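Local coordinates for protein amidohydrolase (Brucella melitensis biovar Abortus, PDB 4F0L) that probably acts as a metal-dependent deaminase of the amidohydrolase family, with a ferric ion bound in its TIM-barrel active site, at residues P215-L218 against R219-T222; F185-D188 against P189-A193; G436-R440 against L441-A445; A110-L113 against Y114-L118; L143-M146 against A147-A151. One frame throughout, in Å; residues are numbered along the deposited sequence.

Overall arrangement
The five contacts are all local, each within one continuous run of chain, and their chemistry follows their place in the barrel. Contacts 1 and 4 are buried: the first is a loop beside the iron ligand His241, the second the middle of helix 103-119. Contact 3 lies at the surface and is rich in arginine and water, while contacts 2 and 5 are partly buried and polar. Contacts 2, 3 and 5 deal with the opening turns of helices 189-203, 442-457 and 145-157. Contact 4 touches both contact 3 and contact 5, and contact 5 in turn touches contact 2, whereas contact 1, about 6 Å from contact 2 at the nearest atoms, touches none.

Contact 1 (P215-L218 against R219-T222); sequences PHSL and RAVT
Ser217 meets Ala220 because a chi1 of 66° tucks OG between its own backbone N and carbonyl carbon, close to the N-H of Ala220 that Ser217 O also accepts. At His216 a chi1 of -179° sends the imidazole away from the backbone N and leaves ND1 3.1 Å from Ser217 OG, a hydrogen bond that either atom could donate. The N-H of Ala220 is shared between two acceptors on one residue: Ser217 O at 3.2 Å and Ser217 OG at 3.3 Å. Both bonds are well bent, and the donor stands well above the plane of the carbonyl. The methyl of Ala220 lies against both polar side chains, 3.5 Å from Ser217 OG and 3.8 Å from His216 ND1, oblique to the imidazole. On the neighbouring flank, CG2 of Val221 packs 4.2 Å from CB of Pro215. The hydroxyl thus links the turn to a ring close to the metal site, since His216 meets the ring of the iron ligand His241 edge to face. Arg219 leads outward to a salt bridge with Asp251. The turn joins strand 210-215 to helix 223-229, with Leu226 of that helix against Pro215 and Val221, Ile240 of strand 238-242 against Pro215 and Leu218, and Phe167 of strand 160-167 against Val221.

Contact 2 (F185-D188 against P189-A193); sequences FIND and PERFA
Asp188 is the N-cap of helix 189-203, its carboxylate accepting the backbone N-H of Arg191 in the first turn. The capping bond is short and nearly straight: Arg191 N to Asp188 OD1 is 2.8 Å at 170°. A chi1 of 65° folds the carboxylate back over the start of the helix, and the N-H reaches OD1 almost in line with its C-O bond. The backbone adds a helical bond from Phe192 N to Asp188 O, also 2.8 Å. A negative group here would be expected to interact favourably with the positive end of the helix dipole.

A second set of bonds comes from the side chain of Arg191, which bends at chi3 and returns along the incoming loop. Its NE and NH2 are used in a fork, with both acceptors lying in the guanidinium plane: NH2 gives to Ile186 O at 3.0 Å, approaching from above that carbonyl's plane, and NE gives to the amide oxygen of Asn187 within its carbonyl plane. His133 NE2 bonds to these same two oxygens, so each is gripped twice.

Apolar contact is modest, with CB of Asn187 4.1 Å from CB of Phe192. Glu190 brings a second negative group near Asp188, but pairs with Arg194. The amide of Asn187 stands steeply across the guanidinium, planes 78° apart, while its OD1 takes Arg191 NE at 2.9 Å along an almost straight N-H.

Contact 3 (G436-R440 against L441-A445); sequences GGRHR and LRDEA
A type I beta turn from His439 to Arg442 carries the chain from edge strand 438-439 into the C-terminal helix 442-457. Arg442 N closes it on His439 O at 3.1 Å. The imidazole of His439 reinforces the turn, for ND1 accepts Leu441 N at 2.9 Å, near the ring plane at its edge, and NE2 bonds to Ala157 O. Arg438 and Arg442 cross at about a right angle, Arg442 NH1 3.6 Å from Arg438 NH2 over the rim of one guanidinium face, and the aliphatic chain of Arg438 over a face of Arg442. With CG anti to the backbone N (chi1 176°), the Arg438 chain bends at chi3 (-83°) and brings NH1 to Asp443 in a weakly bonded salt bridge to both oxygens, 3.2 Å to OD2. This probably eases the closeness of like charges, and a water accepts from both arginines while donating to Asp443 OD1. Leu441 CG lies over a guanidinium face of Arg440, whose NH2 bonds to Gln433 OE1. A second water joins Arg440 O to Glu444 OE2. Arg442 NE pairs with Glu119, which also accepts from His439 N. Helix 103-119 backs the turn, Val115 and Leu118 touching His439 and Leu111 touching Ala445.

Contact 4 (A110-L113 against Y114-L118); sequences ALRL and YVDML
One face of the Tyr114 ring carries the carbonyl oxygen of Ala110, 3.1 Å from its plane and offset toward the rim; the same oxygen accepts Tyr114 N at 2.9 Å. A chi1 of -61° turns the ring back along the helix, bringing CE2 4.1 Å from CB of Ala110, while CD2 of Leu113 approaches CE1 obliquely at 3.9 Å. The guanidinium of Arg112 has Asp116 N at its edge, near the plane, and NH1 is 3.6 Å from CG1 of Val115. Asp116 OD2 stands well out of that plane, 3.9 Å from Arg112 NH1, so the pair is a long salt bridge of charges alone. Stronger partners hold the polar ends: Glu446 for Arg112, Tyr71 for Asp116 and Glu127 for Tyr114 OH. Arg402 of the second subunit comes near this charged side, with a long, weak ion pair to Asp116. One turn apart, CD1 of Leu113 packs 3.9 Å from CE of Met117. Successive i to i+4 backbone bonds make this a regular alpha-helical segment, with Leu113 and Met117 against Ser66 of strand 56-66 as in the outer helical layer of a TIM barrel.

Contact 5 (L143-M146 against A147-A151); sequences LSEM and ADRIA
Glu145 reaches over the first turn to Arg149, its OE2 lying at the edge of the guanidinium. The bond from Arg149 NE is 2.9 Å and meets OE2 nearly in line with its C-O bond, whereas NH2 adds a weak hydrogen bond to the same OE2 at 3.4 Å. Both chains are bent at chi2 (63° in Glu145, -64° in Arg149), which brings the two groups together obliquely with their planes 63° apart. This i to i+4 salt bridge spans one helical turn. Arg149 NH1 also pairs with Glu107, so its charge is probably balanced by more than one carboxylate, Glu104 adding a long, weak ion pair, while Glu145 OE1 bonds to Asn142.

A second i to i+4 pair lies alongside. The hydroxyl of Ser144 donates to Asp148 OD1 at 2.8 Å, on the syn side but out of the carboxylate plane, and Asp148 N returns a bond to Ser144 O at 2.9 Å. Asp148 is thus held to Ser144 through both backbone and carboxylate. Thr202 also bonds to OD1, and Asn142 to OD2, so OD1 has two donors and OD2 one.

The helix is the middle of the beta-alpha-beta unit of strand 122-129, helix 145-157 and strand 160-167: Met146, Ala147 and Ile150 face His129 of the first strand, Ser144 and Ala147 touch helix 189-203, and Met146 and Ile150 meet helix 103-119.

Contact 1 (P215-L218 against R219-T222)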
loop_
_atom_site.group_PDB
_atom_site.type_symbol
_atom_site.label_atom_id
_atom_site.label_comp_id
_atom_site.label_asym_id
_atom_site.label_seq_id
_atom_site.Cartn_x
_atom_site.Cartn_y
_atom_site.Cartn_z
ATOM N N PRO B 215 18.871 -5.198 -23.030
ATOM C CA PRO B 215 19.761 -4.047 -22.975
ATOM C C PRO B 215 19.416 -3.188 -21.772
ATOM O O PRO B 215 18.245 -2.845 -21.558
ATOM C CB PRO B 215 19.478 -3.306 -24.288
ATOM C CG PRO B 215 18.207 -3.881 -24.825
ATOM C CD PRO B 215 18.120 -5.277 -24.291
ATOM N N HIS B 216 20.396 -2.869 -20.947
ATOM C CA HIS B 216 20.061 -2.267 -19.646
ATOM C C HIS B 216 19.281 -0.978 -19.754
ATOM O O HIS B 216 18.220 -0.819 -19.148
ATOM C CB HIS B 216 21.309 -2.017 -18.838
ATOM C CG HIS B 216 21.030 -1.439 -17.493
ATOM N ND1 HIS B 216 21.044 -0.103 -17.256
ATOM C CD2 HIS B 216 20.670 -2.052 -16.304
ATOM C CE1 HIS B 216 20.723 0.121 -15.961
ATOM N NE2 HIS B 216 20.491 -1.068 -15.380
ATOM N N SER B 217 19.811 -0.063 -20.545
ATOM C CA SER B 217 19.261 1.293 -20.691
ATOM C C SER B 217 20.025 1.973 -21.794
ATOM O O SER B 217 21.075 1.463 -22.244
ATOM C CB SER B 217 19.461 2.101 -19.411
ATOM O OG SER B 217 20.842 2.305 -19.204
ATOM N N LEU B 218 19.554 3.141 -22.199
ATOM C CA LEU B 218 20.232 3.860 -23.261
ATOM C C LEU B 218 21.609 4.367 -22.837
ATOM O O LEU B 218 22.487 4.531 -23.672
ATOM C CB LEU B 218 19.364 4.998 -23.793
ATOM C CG LEU B 218 18.058 4.534 -24.470
ATOM C CD1 LEU B 218 17.203 5.741 -24.841
ATOM C CD2 LEU B 218 18.320 3.631 -25.672
ATOM N N ARG B 219 21.793 4.603 -21.540
ATOM C CA ARG B 219 23.096 5.040 -21.006
ATOM C C ARG B 219 24.124 3.941 -21.093
ATOM O O ARG B 219 25.320 4.193 -21.262
ATOM C CB ARG B 219 23.016 5.352 -19.498
ATOM C CG ARG B 219 22.281 6.595 -19.106
ATOM C CD ARG B 219 22.633 6.897 -17.654
ATOM N NE ARG B 219 21.700 7.902 -17.156
ATOM C CZ ARG B 219 21.891 9.217 -17.231
ATOM N NH1 ARG B 219 23.022 9.740 -17.716
ATOM N NH2 ARG B 219 20.941 10.022 -16.784
ATOM N N ALA B 220 23.654 2.720 -20.879
ATOM C CA ALA B 220 24.530 1.604 -20.598
ATOM C C ALA B 220 24.944 0.890 -21.877
ATOM O O ALA B 220 25.826 0.038 -21.847
ATOM C CB ALA B 220 23.894 0.651 -19.595
ATOM N N VAL B 221 24.343 1.266 -23.001
ATOM C CA VAL B 221 24.536 0.550 -24.252
ATOM C C VAL B 221 24.667 1.576 -25.358
ATOM O O VAL B 221 23.952 2.585 -25.338
ATOM C CB VAL B 221 23.329 -0.387 -24.519
ATOM C CG1 VAL B 221 23.566 -1.228 -25.762
ATOM C CG2 VAL B 221 23.047 -1.321 -23.333
ATOM N N THR B 222 25.581 1.353 -26.307
ATOM C CA THR B 222 25.681 2.204 -27.497
ATOM C C THR B 222 24.653 1.758 -28.555
ATOM O O THR B 222 24.162 0.630 -28.497
ATOM C CB THR B 222 27.081 2.159 -28.176
ATOM O OG1 THR B 222 27.268 0.900 -28.810
ATOM C CG2 THR B 222 28.222 2.371 -27.185
#

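Contact 2 (F185-D188 against P189-A193)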
loop_
_atom_site.group_PDB
_atom_site.type_symbol
_atom_site.label_atom_id
_atom_site.label_comp_id
_atom_site.label_asym_id
_atom_site.label_seq_id
_atom_site.Cartn_x
_atom_site.Cartn_y
_atom_site.Cartn_z
ATOM N N PHE B 185 28.575 -6.690 -14.034
ATOM C CA PHE B 185 27.426 -6.546 -14.946
ATOM C C PHE B 185 27.859 -6.546 -16.395
ATOM O O PHE B 185 27.032 -6.715 -17.287
ATOM C CB PHE B 185 26.679 -5.222 -14.715
ATOM C CG PHE B 185 26.348 -4.910 -13.268
ATOM C CD1 PHE B 185 26.177 -5.904 -12.331
ATOM C CD2 PHE B 185 26.209 -3.580 -12.866
ATOM C CE1 PHE B 185 25.882 -5.608 -11.020
ATOM C CE2 PHE B 185 25.921 -3.261 -11.548
ATOM C CZ PHE B 185 25.764 -4.281 -10.627
ATOM N N ILE B 186 29.149 -6.338 -16.617
ATOM C CA ILE B 186 29.697 -5.933 -17.910
ATOM C C ILE B 186 29.841 -7.113 -18.863
ATOM O O ILE B 186 30.270 -8.182 -18.462
ATOM C CB ILE B 186 31.109 -5.297 -17.698
ATOM C CG1 ILE B 186 31.007 -4.009 -16.904
ATOM C CG2 ILE B 186 31.872 -5.055 -19.005
ATOM C CD1 ILE B 186 32.372 -3.394 -16.616
ATOM N N ASN B 187 29.477 -6.907 -20.119
ATOM C CA ASN B 187 29.870 -7.802 -21.200
ATOM C C ASN B 187 30.094 -6.995 -22.454
ATOM O O ASN B 187 29.555 -5.888 -22.586
ATOM C CB ASN B 187 28.793 -8.853 -21.508
ATOM C CG ASN B 187 28.699 -9.908 -20.460
ATOM O OD1 ASN B 187 29.629 -10.701 -20.285
ATOM N ND2 ASN B 187 27.544 -9.969 -19.764
ATOM N N ASP B 188 30.847 -7.562 -23.398
ATOM C CA ASP B 188 30.807 -7.088 -24.782
ATOM C C ASP B 188 29.846 -7.991 -25.573
ATOM O O ASP B 188 29.372 -9.011 -25.033
ATOM C CB ASP B 188 32.219 -6.987 -25.395
ATOM C CG ASP B 188 32.923 -8.332 -25.538
ATOM O OD1 ASP B 188 32.284 -9.398 -25.479
ATOM O OD2 ASP B 188 34.142 -8.322 -25.774
ATOM N N PRO B 189 29.515 -7.609 -26.826
ATOM C CA PRO B 189 28.425 -8.344 -27.492
ATOM C C PRO B 189 28.789 -9.811 -27.718
ATOM O O PRO B 189 27.924 -10.684 -27.633
ATOM C CB PRO B 189 28.258 -7.596 -28.811
ATOM C CG PRO B 189 28.685 -6.202 -28.487
ATOM C CD PRO B 189 29.867 -6.389 -27.573
ATOM N N GLU B 190 30.071 -10.067 -27.945
ATOM C CA GLU B 190 30.527 -11.416 -28.144
ATOM C C GLU B 190 30.351 -12.268 -26.875
ATOM O O GLU B 190 29.805 -13.372 -26.938
ATOM C CB GLU B 190 31.994 -11.421 -28.580
ATOM C CG GLU B 190 32.502 -12.800 -28.977
ATOM C CD GLU B 190 33.067 -13.601 -27.806
ATOM O OE1 GLU B 190 33.328 -13.024 -26.704
ATOM O OE2 GLU B 190 33.236 -14.841 -27.992
ATOM N N ARG B 191 30.842 -11.771 -25.735
ATOM C CA ARG B 191 30.712 -12.543 -24.504
ATOM C C ARG B 191 29.249 -12.638 -24.077
ATOM O O ARG B 191 28.835 -13.651 -23.503
ATOM C CB ARG B 191 31.553 -11.972 -23.371
ATOM C CG ARG B 191 31.614 -12.894 -22.160
ATOM C CD ARG B 191 32.751 -12.501 -21.222
ATOM N NE ARG B 191 32.420 -11.289 -20.482
ATOM C CZ ARG B 191 33.301 -10.487 -19.883
ATOM N NH1 ARG B 191 34.600 -10.744 -19.952
ATOM N NH2 ARG B 191 32.879 -9.398 -19.235
ATOM N N PHE B 192 28.463 -11.609 -24.409
ATOM C CA PHE B 192 27.030 -11.652 -24.168
ATOM C C PHE B 192 26.337 -12.765 -24.971
ATOM O O PHE B 192 25.494 -13.473 -24.404
ATOM C CB PHE B 192 26.361 -10.291 -24.446
ATOM C CG PHE B 192 24.899 -10.263 -24.110
ATOM C CD1 PHE B 192 24.475 -10.147 -22.787
ATOM C CD2 PHE B 192 23.939 -10.379 -25.098
ATOM C CE1 PHE B 192 23.118 -10.146 -22.462
ATOM C CE2 PHE B 192 22.576 -10.373 -24.774
ATOM C CZ PHE B 192 22.171 -10.264 -23.459
ATOM N N ALA B 193 26.644 -12.886 -26.276
ATOM C CA ALA B 193 26.058 -13.981 -27.093
ATOM C C ALA B 193 26.400 -15.350 -26.470
ATOM O O ALA B 193 25.549 -16.229 -26.364
ATOM C CB ALA B 193 26.523 -13.927 -28.564
#

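Contact 3 (G436-R440 against L441-A445)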
loop_
_atom_site.group_PDB
_atom_site.type_symbol
_atom_site.label_atom_id
_atom_site.label_comp_id
_atom_site.label_asym_id
_atom_site.label_seq_id
_atom_site.Cartn_x
_atom_site.Cartn_y
_atom_site.Cartn_z
ATOM N N GLY B 436 -3.937 -22.185 0.510
ATOM C CA GLY B 436 -4.370 -21.312 1.590
ATOM C C GLY B 436 -3.315 -20.246 1.885
ATOM O O GLY B 436 -2.998 -20.001 3.038
ATOM N N GLY B 437 -2.743 -19.654 0.849
ATOM C CA GLY B 437 -1.782 -18.586 1.037
ATOM C C GLY B 437 -0.352 -19.007 1.294
ATOM O O GLY B 437 0.537 -18.172 1.319
ATOM N N ARG B 438 -0.115 -20.300 1.470
ATOM C CA ARG B 438 1.207 -20.826 1.818
ATOM C C ARG B 438 1.813 -21.673 0.683
ATOM O O ARG B 438 1.224 -22.652 0.229
ATOM C CB ARG B 438 1.071 -21.663 3.079
ATOM C CG ARG B 438 2.351 -22.353 3.506
ATOM C CD ARG B 438 2.124 -23.272 4.728
ATOM N NE ARG B 438 2.170 -22.517 5.955
ATOM C CZ ARG B 438 3.276 -22.173 6.603
ATOM N NH1 ARG B 438 4.466 -22.540 6.181
ATOM N NH2 ARG B 438 3.186 -21.465 7.723
ATOM N N HIS B 439 3.004 -21.297 0.253
ATOM C CA HIS B 439 3.792 -22.103 -0.666
ATOM C C HIS B 439 4.279 -23.325 0.017
ATOM O O HIS B 439 4.752 -23.272 1.148
ATOM C CB HIS B 439 4.988 -21.309 -1.179
ATOM C CG HIS B 439 5.717 -21.944 -2.369
ATOM N ND1 HIS B 439 6.584 -22.980 -2.225
ATOM C CD2 HIS B 439 5.699 -21.635 -3.718
ATOM C CE1 HIS B 439 7.082 -23.313 -3.415
ATOM N NE2 HIS B 439 6.539 -22.493 -4.346
ATOM N N ARG B 440 4.209 -24.436 -0.707
ATOM C CA ARG B 440 4.629 -25.721 -0.187
ATOM C C ARG B 440 6.080 -25.757 0.362
ATOM O O ARG B 440 6.357 -26.576 1.183
ATOM C CB ARG B 440 4.417 -26.808 -1.262
ATOM C CG ARG B 440 5.149 -26.539 -2.559
ATOM C CD ARG B 440 4.917 -27.633 -3.598
ATOM N NE ARG B 440 6.156 -28.396 -3.823
ATOM C CZ ARG B 440 7.245 -27.921 -4.449
ATOM N NH1 ARG B 440 8.280 -28.708 -4.562
ATOM N NH2 ARG B 440 7.320 -26.666 -4.980
ATOM N N LEU B 441 6.973 -24.876 -0.078
ATOM C CA LEU B 441 8.367 -24.803 0.420
ATOM C C LEU B 441 8.741 -23.490 1.182
ATOM O O LEU B 441 9.932 -23.132 1.323
ATOM C CB LEU B 441 9.307 -24.945 -0.801
ATOM C CG LEU B 441 9.379 -26.246 -1.617
ATOM C CD1 LEU B 441 10.500 -26.197 -2.673
ATOM C CD2 LEU B 441 9.557 -27.445 -0.704
ATOM N N ARG B 442 7.742 -22.746 1.676
ATOM C CA ARG B 442 8.030 -21.438 2.298
ATOM C C ARG B 442 9.071 -21.531 3.405
ATOM O O ARG B 442 10.058 -20.794 3.407
ATOM C CB ARG B 442 6.749 -20.769 2.841
ATOM C CG ARG B 442 6.977 -19.390 3.466
ATOM C CD ARG B 442 5.929 -19.016 4.512
ATOM N NE ARG B 442 4.634 -18.726 3.894
ATOM C CZ ARG B 442 3.523 -18.405 4.556
ATOM N NH1 ARG B 442 3.507 -18.363 5.874
ATOM N NH2 ARG B 442 2.416 -18.117 3.881
ATOM N N ASP B 443 8.865 -22.450 4.347
ATOM C CA ASP B 443 9.723 -22.486 5.536
ATOM C C ASP B 443 11.169 -22.896 5.210
ATOM O O ASP B 443 12.111 -22.342 5.738
ATOM C CB ASP B 443 9.117 -23.395 6.597
ATOM C CG ASP B 443 7.805 -22.846 7.146
ATOM O OD1 ASP B 443 7.528 -21.635 6.982
ATOM O OD2 ASP B 443 7.062 -23.616 7.771
ATOM N N GLU B 444 11.320 -23.866 4.319
ATOM C CA GLU B 444 12.644 -24.301 3.889
ATOM C C GLU B 444 13.344 -23.152 3.126
ATOM O O GLU B 444 14.515 -22.817 3.384
ATOM C CB GLU B 444 12.532 -25.539 2.972
ATOM C CG GLU B 444 11.869 -26.798 3.551
ATOM C CD GLU B 444 10.334 -26.863 3.460
ATOM O OE1 GLU B 444 9.666 -25.841 3.208
ATOM O OE2 GLU B 444 9.776 -27.971 3.701
ATOM N N ALA B 445 12.616 -22.525 2.214
ATOM C CA ALA B 445 13.177 -21.399 1.466
ATOM C C ALA B 445 13.590 -20.272 2.397
ATOM O O ALA B 445 14.654 -19.663 2.224
ATOM C CB ALA B 445 12.201 -20.897 0.420
HETATM O O HOH W 1 5.449 -19.780 7.995
HETATM O O HOH W 2 7.561 -28.587 2.527
#

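Contact 4 (A110-L113 against Y114-L118)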
loop_
_atom_site.group_PDB
_atom_site.type_symbol
_atom_site.label_atom_id
_atom_site.label_comp_id
_atom_site.label_asym_id
_atom_site.label_seq_id
_atom_site.Cartn_x
_atom_site.Cartn_y
_atom_site.Cartn_z
ATOM N N ALA B 110 16.790 -15.636 -4.653
ATOM C CA ALA B 110 15.816 -15.760 -5.739
ATOM C C ALA B 110 14.706 -16.757 -5.400
ATOM O O ALA B 110 13.549 -16.520 -5.693
ATOM C CB ALA B 110 16.517 -16.178 -7.022
ATOM N N LEU B 111 15.055 -17.880 -4.793
ATOM C CA LEU B 111 14.021 -18.832 -4.397
ATOM C C LEU B 111 13.012 -18.205 -3.451
ATOM O O LEU B 111 11.786 -18.299 -3.691
ATOM C CB LEU B 111 14.602 -20.129 -3.816
ATOM C CG LEU B 111 13.569 -21.139 -3.283
ATOM C CD1 LEU B 111 12.633 -21.589 -4.386
ATOM C CD2 LEU B 111 14.246 -22.335 -2.609
ATOM N N ARG B 112 13.487 -17.538 -2.398
ATOM C CA ARG B 112 12.568 -16.993 -1.406
ATOM C C ARG B 112 11.717 -15.872 -2.000
ATOM O O ARG B 112 10.549 -15.721 -1.647
ATOM C CB ARG B 112 13.321 -16.509 -0.169
ATOM C CG ARG B 112 12.445 -16.068 0.979
ATOM C CD ARG B 112 11.597 -17.235 1.503
ATOM N NE ARG B 112 10.591 -16.855 2.501
ATOM C CZ ARG B 112 9.389 -16.321 2.222
ATOM N NH1 ARG B 112 8.996 -16.092 0.983
ATOM N NH2 ARG B 112 8.574 -16.011 3.208
ATOM N N LEU B 113 12.303 -15.102 -2.901
ATOM C CA LEU B 113 11.547 -14.113 -3.676
ATOM C C LEU B 113 10.442 -14.714 -4.534
ATOM O O LEU B 113 9.290 -14.230 -4.541
ATOM C CB LEU B 113 12.481 -13.353 -4.584
ATOM C CG LEU B 113 11.775 -12.456 -5.599
ATOM C CD1 LEU B 113 10.903 -11.419 -4.909
ATOM C CD2 LEU B 113 12.769 -11.825 -6.604
ATOM N N TYR B 114 10.784 -15.779 -5.245
ATOM C CA TYR B 114 9.801 -16.389 -6.136
ATOM C C TYR B 114 8.692 -17.055 -5.322
ATOM O O TYR B 114 7.534 -17.059 -5.742
ATOM C CB TYR B 114 10.467 -17.346 -7.159
ATOM C CG TYR B 114 11.477 -16.667 -8.100
ATOM C CD1 TYR B 114 11.399 -15.302 -8.399
ATOM C CD2 TYR B 114 12.498 -17.389 -8.691
ATOM C CE1 TYR B 114 12.324 -14.690 -9.229
ATOM C CE2 TYR B 114 13.395 -16.795 -9.527
ATOM C CZ TYR B 114 13.315 -15.447 -9.794
ATOM O OH TYR B 114 14.225 -14.826 -10.624
ATOM N N VAL B 115 9.019 -17.590 -4.141
ATOM C CA VAL B 115 7.982 -18.074 -3.242
ATOM C C VAL B 115 7.031 -16.932 -2.818
ATOM O O VAL B 115 5.797 -17.068 -2.831
ATOM C CB VAL B 115 8.584 -18.778 -2.020
ATOM C CG1 VAL B 115 7.572 -18.831 -0.861
ATOM C CG2 VAL B 115 9.111 -20.169 -2.402
ATOM N N ASP B 116 7.610 -15.812 -2.414
ATOM C CA ASP B 116 6.829 -14.629 -2.049
ATOM C C ASP B 116 5.919 -14.179 -3.244
ATOM O O ASP B 116 4.719 -13.912 -3.087
ATOM C CB ASP B 116 7.831 -13.531 -1.658
ATOM C CG ASP B 116 7.366 -12.680 -0.522
ATOM O OD1 ASP B 116 6.155 -12.358 -0.548
ATOM O OD2 ASP B 116 8.222 -12.278 0.349
ATOM N N MET B 117 6.491 -14.113 -4.446
ATOM C CA MET B 117 5.697 -13.758 -5.648
ATOM C C MET B 117 4.561 -14.751 -5.868
ATOM O O MET B 117 3.444 -14.352 -6.093
ATOM C CB MET B 117 6.577 -13.736 -6.896
ATOM C CG MET B 117 7.535 -12.535 -6.959
ATOM S SD MET B 117 8.491 -12.576 -8.483
ATOM C CE MET B 117 9.304 -10.971 -8.466
ATOM N N LEU B 118 4.856 -16.049 -5.795
ATOM C CA LEU B 118 3.818 -17.078 -5.975
ATOM C C LEU B 118 2.707 -16.912 -4.939
ATOM O O LEU B 118 1.531 -16.946 -5.291
ATOM C CB LEU B 118 4.405 -18.496 -5.928
ATOM C CG LEU B 118 5.076 -18.978 -7.220
ATOM C CD1 LEU B 118 5.969 -20.190 -7.018
ATOM C CD2 LEU B 118 3.981 -19.322 -8.270
#

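Contact 5 (L143-M146 against A147-A151)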
loop_
_atom_site.group_PDB
_atom_site.type_symbol
_atom_site.label_atom_id
_atom_site.label_comp_id
_atom_site.label_asym_id
_atom_site.label_seq_id
_atom_site.Cartn_x
_atom_site.Cartn_y
_atom_site.Cartn_z
ATOM N N LEU B 143 30.098 -19.773 -17.691
ATOM C CA LEU B 143 29.812 -18.350 -17.989
ATOM C C LEU B 143 28.449 -17.877 -17.447
ATOM O O LEU B 143 28.324 -16.753 -16.901
ATOM C CB LEU B 143 29.936 -18.074 -19.493
ATOM C CG LEU B 143 29.643 -16.644 -19.974
ATOM C CD1 LEU B 143 30.541 -15.615 -19.316
ATOM C CD2 LEU B 143 29.778 -16.576 -21.486
ATOM N N SER B 144 27.437 -18.722 -17.597
ATOM C CA SER B 144 26.069 -18.380 -17.220
ATOM C C SER B 144 25.721 -18.762 -15.783
ATOM O O SER B 144 24.533 -18.748 -15.415
ATOM C CB SER B 144 25.064 -19.007 -18.210
ATOM O OG SER B 144 25.055 -20.436 -18.141
ATOM N N GLU B 145 26.727 -19.096 -14.980
ATOM C CA GLU B 145 26.509 -19.508 -13.578
ATOM C C GLU B 145 25.330 -18.795 -12.874
ATOM O O GLU B 145 24.453 -19.457 -12.325
ATOM C CB GLU B 145 27.774 -19.287 -12.755
ATOM C CG GLU B 145 27.669 -19.738 -11.306
ATOM C CD GLU B 145 27.428 -21.225 -11.140
ATOM O OE1 GLU B 145 27.983 -22.023 -11.940
ATOM O OE2 GLU B 145 26.671 -21.606 -10.226
ATOM N N MET B 146 25.315 -17.467 -12.881
ATOM C CA MET B 146 24.317 -16.730 -12.105
ATOM C C MET B 146 22.923 -16.883 -12.695
ATOM O O MET B 146 21.951 -16.997 -11.944
ATOM C CB MET B 146 24.685 -15.247 -11.957
ATOM C CG MET B 146 25.779 -15.005 -10.924
ATOM S SD MET B 146 25.190 -15.350 -9.266
ATOM C CE MET B 146 26.265 -14.340 -8.253
ATOM N N ALA B 147 22.830 -16.940 -14.029
ATOM C CA ALA B 147 21.543 -17.214 -14.713
ATOM C C ALA B 147 21.066 -18.633 -14.417
ATOM O O ALA B 147 19.848 -18.867 -14.250
ATOM C CB ALA B 147 21.622 -16.972 -16.236
ATOM N N ASP B 148 22.004 -19.581 -14.338
ATOM C CA ASP B 148 21.667 -20.953 -13.970
ATOM C C ASP B 148 21.055 -21.020 -12.550
ATOM O O ASP B 148 20.172 -21.843 -12.270
ATOM C CB ASP B 148 22.886 -21.874 -14.021
ATOM C CG ASP B 148 23.560 -21.929 -15.400
ATOM O OD1 ASP B 148 23.072 -21.375 -16.414
ATOM O OD2 ASP B 148 24.636 -22.545 -15.448
ATOM N N ARG B 149 21.571 -20.184 -11.650
ATOM C CA ARG B 149 21.013 -20.105 -10.285
ATOM C C ARG B 149 19.567 -19.595 -10.268
ATOM O O ARG B 149 18.718 -20.108 -9.503
ATOM C CB ARG B 149 21.881 -19.227 -9.403
ATOM C CG ARG B 149 23.294 -19.771 -9.213
ATOM C CD ARG B 149 23.281 -21.103 -8.474
ATOM N NE ARG B 149 24.633 -21.564 -8.200
ATOM C CZ ARG B 149 24.975 -22.404 -7.219
ATOM N NH1 ARG B 149 24.084 -22.889 -6.352
ATOM N NH2 ARG B 149 26.242 -22.755 -7.087
ATOM N N ILE B 150 19.291 -18.601 -11.118
ATOM C CA ILE B 150 17.935 -18.071 -11.291
ATOM C C ILE B 150 17.024 -19.182 -11.751
ATOM O O ILE B 150 15.969 -19.433 -11.143
ATOM C CB ILE B 150 17.904 -16.914 -12.310
ATOM C CG1 ILE B 150 18.650 -15.698 -11.778
ATOM C CG2 ILE B 150 16.484 -16.554 -12.711
ATOM C CD1 ILE B 150 18.245 -15.249 -10.387
ATOM N N ALA B 151 17.450 -19.885 -12.798
ATOM C CA ALA B 151 16.658 -20.961 -13.326
ATOM C C ALA B 151 16.449 -22.105 -12.312
ATOM O O ALA B 151 15.345 -22.646 -12.235
ATOM C CB ALA B 151 17.235 -21.471 -14.624
#